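Long-range contact in Ceg4 (Legionella pneumophila subsp. pneumophila, PDB 6AOJ), which is a HAD-like phosphotyrosine phosphatase effector that attenuates eukaryotic MAPK pathway activation, represented here by its magnesium-binding N-terminal part: residues T52-P57 and R112-K117. Numbering follows the deposited sequence.
Sequences TPMKDP and RAEYIK
Arg112 reaches the backbone of the 52-57 loop end-on, and its NH1 and NH2 both donate to Thr52 O, at 2.8 Å and 2.7 Å from that oxygen. The acceptor lies within the guanidinium plane, but the bonds are bent, near 140° at the hydrogens. Met54 CG rests over the centre of one guanidinium face, 3.4 Å from Arg112 CZ; an unbranched, slender methionine can lie flat there. Met54 SD sits 3.7 Å from Glu114 CB, and a bend at chi3 (103°) turns Met54 CE toward Tyr115 CB.

The contact thus ties the loop before helix 57-68 to the start of a helix packed on the parallel sheet of the HAD-like fold; the side chain of Tyr115 lies beside the magnesium ligand Asp17.

Glu114, with two oxygens to offer, takes the guanidinium side-on in a salt bridge, OE2 accepting from Arg112 NE and OE1 from Arg112 NH2, the latter pair 3.1 Å apart. Arginine's planar, five-N-H end thus serves carbonyl and carboxylate together. A water accepts from Met54 N and donates to Glu114 OE1. Further out, Tyr49 O accepts a bond from Arg112 NH1, while Asp48 O bonds Thr52 OG1.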
ATOM      1  N   THR A  52     -12.995  -7.412 -14.080  1.00 52.11           N
ATOM      2  CA  THR A  52     -12.604  -7.511 -15.482  1.00 52.61           C
ATOM      3  C   THR A  52     -11.144  -7.949 -15.540  1.00 48.19           C
ATOM      4  O   THR A  52     -10.322  -7.429 -14.777  1.00 42.60           O
ATOM      5  CB  THR A  52     -12.791  -6.163 -16.182  1.00 51.38           C
ATOM      6  OG1 THR A  52     -14.141  -5.703 -16.004  1.00 53.85           O
ATOM      7  CG2 THR A  52     -12.498  -6.269 -17.662  1.00 48.47           C
ATOM      8  N   PRO A  53     -10.782  -8.901 -16.398  1.00 51.11           N
ATOM      9  CA  PRO A  53      -9.364  -9.276 -16.502  1.00 50.31           C
ATOM     10  C   PRO A  53      -8.505  -8.076 -16.888  1.00 48.19           C
ATOM     11  O   PRO A  53      -8.889  -7.253 -17.720  1.00 49.86           O
ATOM     12  CB  PRO A  53      -9.361 -10.350 -17.592  1.00 55.11           C
ATOM     13  CG  PRO A  53     -10.777 -10.827 -17.662  1.00 58.97           C
ATOM     14  CD  PRO A  53     -11.619  -9.645 -17.350  1.00 53.52           C
ATOM     15  N   MET A  54      -7.338  -7.965 -16.258  1.00 45.02           N
ATOM     16  CA  MET A  54      -6.435  -6.867 -16.567  1.00 41.46           C
ATOM     17  C   MET A  54      -5.530  -7.225 -17.748  1.00 43.04           C
ATOM     18  O   MET A  54      -5.240  -8.399 -18.005  1.00 47.58           O
ATOM     19  CB  MET A  54      -5.588  -6.487 -15.346  1.00 44.27           C
ATOM     20  CG  MET A  54      -6.396  -5.924 -14.209  1.00 54.27           C
ATOM     21  SD  MET A  54      -5.432  -4.858 -13.133  1.00 56.40           S
ATOM     22  CE  MET A  54      -5.994  -3.254 -13.686  1.00 58.28           C
ATOM     23  N   LYS A  55      -5.126  -6.198 -18.496  1.00 39.45           N
ATOM     24  CA  LYS A  55      -4.111  -6.394 -19.523  1.00 47.55           C
ATOM     25  C   LYS A  55      -2.829  -6.931 -18.885  1.00 44.70           C
ATOM     26  O   LYS A  55      -2.551  -6.693 -17.708  1.00 42.29           O
ATOM     27  CB  LYS A  55      -3.846  -5.081 -20.258  1.00 45.98           C
ATOM     28  CG  LYS A  55      -4.943  -4.683 -21.245  1.00 50.55           C
ATOM     29  CD  LYS A  55      -4.785  -3.239 -21.693  1.00 49.11           C
ATOM     30  CE  LYS A  55      -5.894  -2.828 -22.677  1.00 50.18           C
ATOM     31  NZ  LYS A  55      -5.800  -1.379 -23.076  1.00 46.85           N
ATOM     32  N   ASP A  56      -2.035  -7.665 -19.670  1.00 51.28           N
ATOM     33  CA  ASP A  56      -0.899  -8.362 -19.087  1.00 57.89           C
ATOM     34  C   ASP A  56       0.131  -7.355 -18.559  1.00 53.97           C
ATOM     35  O   ASP A  56       0.159  -6.199 -18.993  1.00 50.88           O
ATOM     36  CB  ASP A  56      -0.299  -9.340 -20.107  1.00 72.41           C
ATOM     37  CG  ASP A  56       0.679  -8.691 -21.069  1.00 83.35           C
ATOM     38  OD1 ASP A  56       1.616  -9.396 -21.501  1.00 91.83           O
ATOM     39  OD2 ASP A  56       0.506  -7.506 -21.419  1.00 88.09           O
ATOM     40  N   PRO A  57       0.962  -7.765 -17.587  1.00 54.26           N
ATOM     41  CA  PRO A  57       1.825  -6.786 -16.893  1.00 52.59           C
ATOM     42  C   PRO A  57       2.805  -6.053 -17.802  1.00 47.15           C
ATOM     43  O   PRO A  57       3.191  -4.916 -17.498  1.00 46.18           O
ATOM     44  CB  PRO A  57       2.568  -7.647 -15.857  1.00 58.26           C
ATOM     45  CG  PRO A  57       1.748  -8.865 -15.704  1.00 56.83           C
ATOM     46  CD  PRO A  57       1.153  -9.126 -17.051  1.00 56.52           C
ATOM     47  N   ARG A 112      -7.105  -3.918  -6.455  1.00 37.64           N
ATOM     48  CA  ARG A 112      -6.739  -5.298  -6.752  1.00 36.58           C
ATOM     49  C   ARG A 112      -5.225  -5.445  -6.874  1.00 33.55           C
ATOM     50  O   ARG A 112      -4.510  -4.504  -7.235  1.00 34.03           O
ATOM     51  CB  ARG A 112      -7.450  -5.797  -8.023  1.00 40.71           C
ATOM     52  CG  ARG A 112      -7.186  -4.962  -9.255  1.00 36.26           C
ATOM     53  CD  ARG A 112      -8.289  -5.128 -10.284  1.00 45.30           C
ATOM     54  NE  ARG A 112      -8.164  -6.393 -10.999  1.00 46.00           N
ATOM     55  CZ  ARG A 112      -8.877  -6.721 -12.074  1.00 46.56           C
ATOM     56  NH1 ARG A 112      -9.770  -5.863 -12.576  1.00 39.97           N
ATOM     57  NH2 ARG A 112      -8.689  -7.907 -12.649  1.00 45.54           N
ATOM     58  N   ALA A 113      -4.754  -6.655  -6.584  1.00 30.95           N
ATOM     59  CA  ALA A 113      -3.311  -6.888  -6.485  1.00 38.17           C
ATOM     60  C   ALA A 113      -2.597  -6.587  -7.796  1.00 37.05           C
ATOM     61  O   ALA A 113      -1.493  -6.029  -7.786  1.00 38.23           O
ATOM     62  CB  ALA A 113      -3.030  -8.335  -6.062  1.00 40.56           C
ATOM     63  N   GLU A 114      -3.197  -6.961  -8.936  1.00 38.60           N
ATOM     64  CA  GLU A 114      -2.517  -6.751 -10.213  1.00 40.92           C
ATOM     65  C   GLU A 114      -2.203  -5.281 -10.441  1.00 42.35           C
ATOM     66  O   GLU A 114      -1.128  -4.948 -10.951  1.00 39.35           O
ATOM     67  CB  GLU A 114      -3.348  -7.296 -11.374  1.00 49.35           C
ATOM     68  CG  GLU A 114      -3.850  -8.704 -11.190  1.00 54.13           C
ATOM     69  CD  GLU A 114      -5.353  -8.755 -10.854  1.00 65.84           C
ATOM     70  OE1 GLU A 114      -6.118  -9.299 -11.685  1.00 71.30           O
ATOM     71  OE2 GLU A 114      -5.765  -8.258  -9.769  1.00 56.69           O
ATOM     72  N   TYR A 115      -3.131  -4.379 -10.068  1.00 35.21           N
ATOM     73  CA  TYR A 115      -2.898  -2.945 -10.233  1.00 32.12           C
ATOM     74  C   TYR A 115      -1.804  -2.445  -9.296  1.00 36.48           C
ATOM     75  O   TYR A 115      -0.896  -1.717  -9.706  1.00 36.12           O
ATOM     76  CB  TYR A 115      -4.182  -2.162  -9.967  1.00 32.88           C
ATOM     77  CG  TYR A 115      -3.995  -0.680 -10.084  1.00 35.82           C
ATOM     78  CD1 TYR A 115      -3.745  -0.095 -11.329  1.00 31.91           C
ATOM     79  CD2 TYR A 115      -4.048   0.141  -8.960  1.00 27.34           C
ATOM     80  CE1 TYR A 115      -3.578   1.282 -11.472  1.00 28.25           C
ATOM     81  CE2 TYR A 115      -3.885   1.514  -9.077  1.00 31.69           C
ATOM     82  CZ  TYR A 115      -3.625   2.079 -10.345  1.00 33.99           C
ATOM     83  OH  TYR A 115      -3.451   3.443 -10.479  1.00 35.91           O
ATOM     84  N   ILE A 116      -1.904  -2.774  -8.008  1.00 31.39           N
ATOM     85  CA  ILE A 116      -0.914  -2.285  -7.056  1.00 29.59           C
ATOM     86  C   ILE A 116       0.485  -2.779  -7.428  1.00 26.80           C
ATOM     87  O   ILE A 116       1.467  -2.034  -7.330  1.00 36.51           O
ATOM     88  CB  ILE A 116      -1.322  -2.751  -5.646  1.00 31.58           C
ATOM     89  CG1 ILE A 116      -2.588  -2.014  -5.232  1.00 30.61           C
ATOM     90  CG2 ILE A 116      -0.164  -2.626  -4.673  1.00 29.58           C
ATOM     91  CD1 ILE A 116      -3.264  -2.627  -3.999  1.00 37.68           C
ATOM     92  N   LYS A 117       0.597  -4.041  -7.837  1.00 26.87           N
ATOM     93  CA  LYS A 117       1.887  -4.579  -8.280  1.00 31.90           C
ATOM     94  C   LYS A 117       2.419  -3.829  -9.500  1.00 37.98           C
ATOM     95  O   LYS A 117       3.633  -3.624  -9.636  1.00 38.13           O
ATOM     96  CB  LYS A 117       1.763  -6.057  -8.595  1.00 39.21           C
ATOM     97  CG  LYS A 117       1.565  -6.949  -7.328  1.00 42.34           C
ATOM     98  CD  LYS A 117       1.444  -8.420  -7.750  1.00 53.52           C
ATOM     99  CE  LYS A 117       1.145  -9.324  -6.578  1.00 61.52           C
ATOM    100  NZ  LYS A 117       0.741 -10.683  -7.049  1.00 72.34           N
TER
HETATM  101  O   HOH W   1      -6.558  -9.973 -14.448  1.00 61.19           O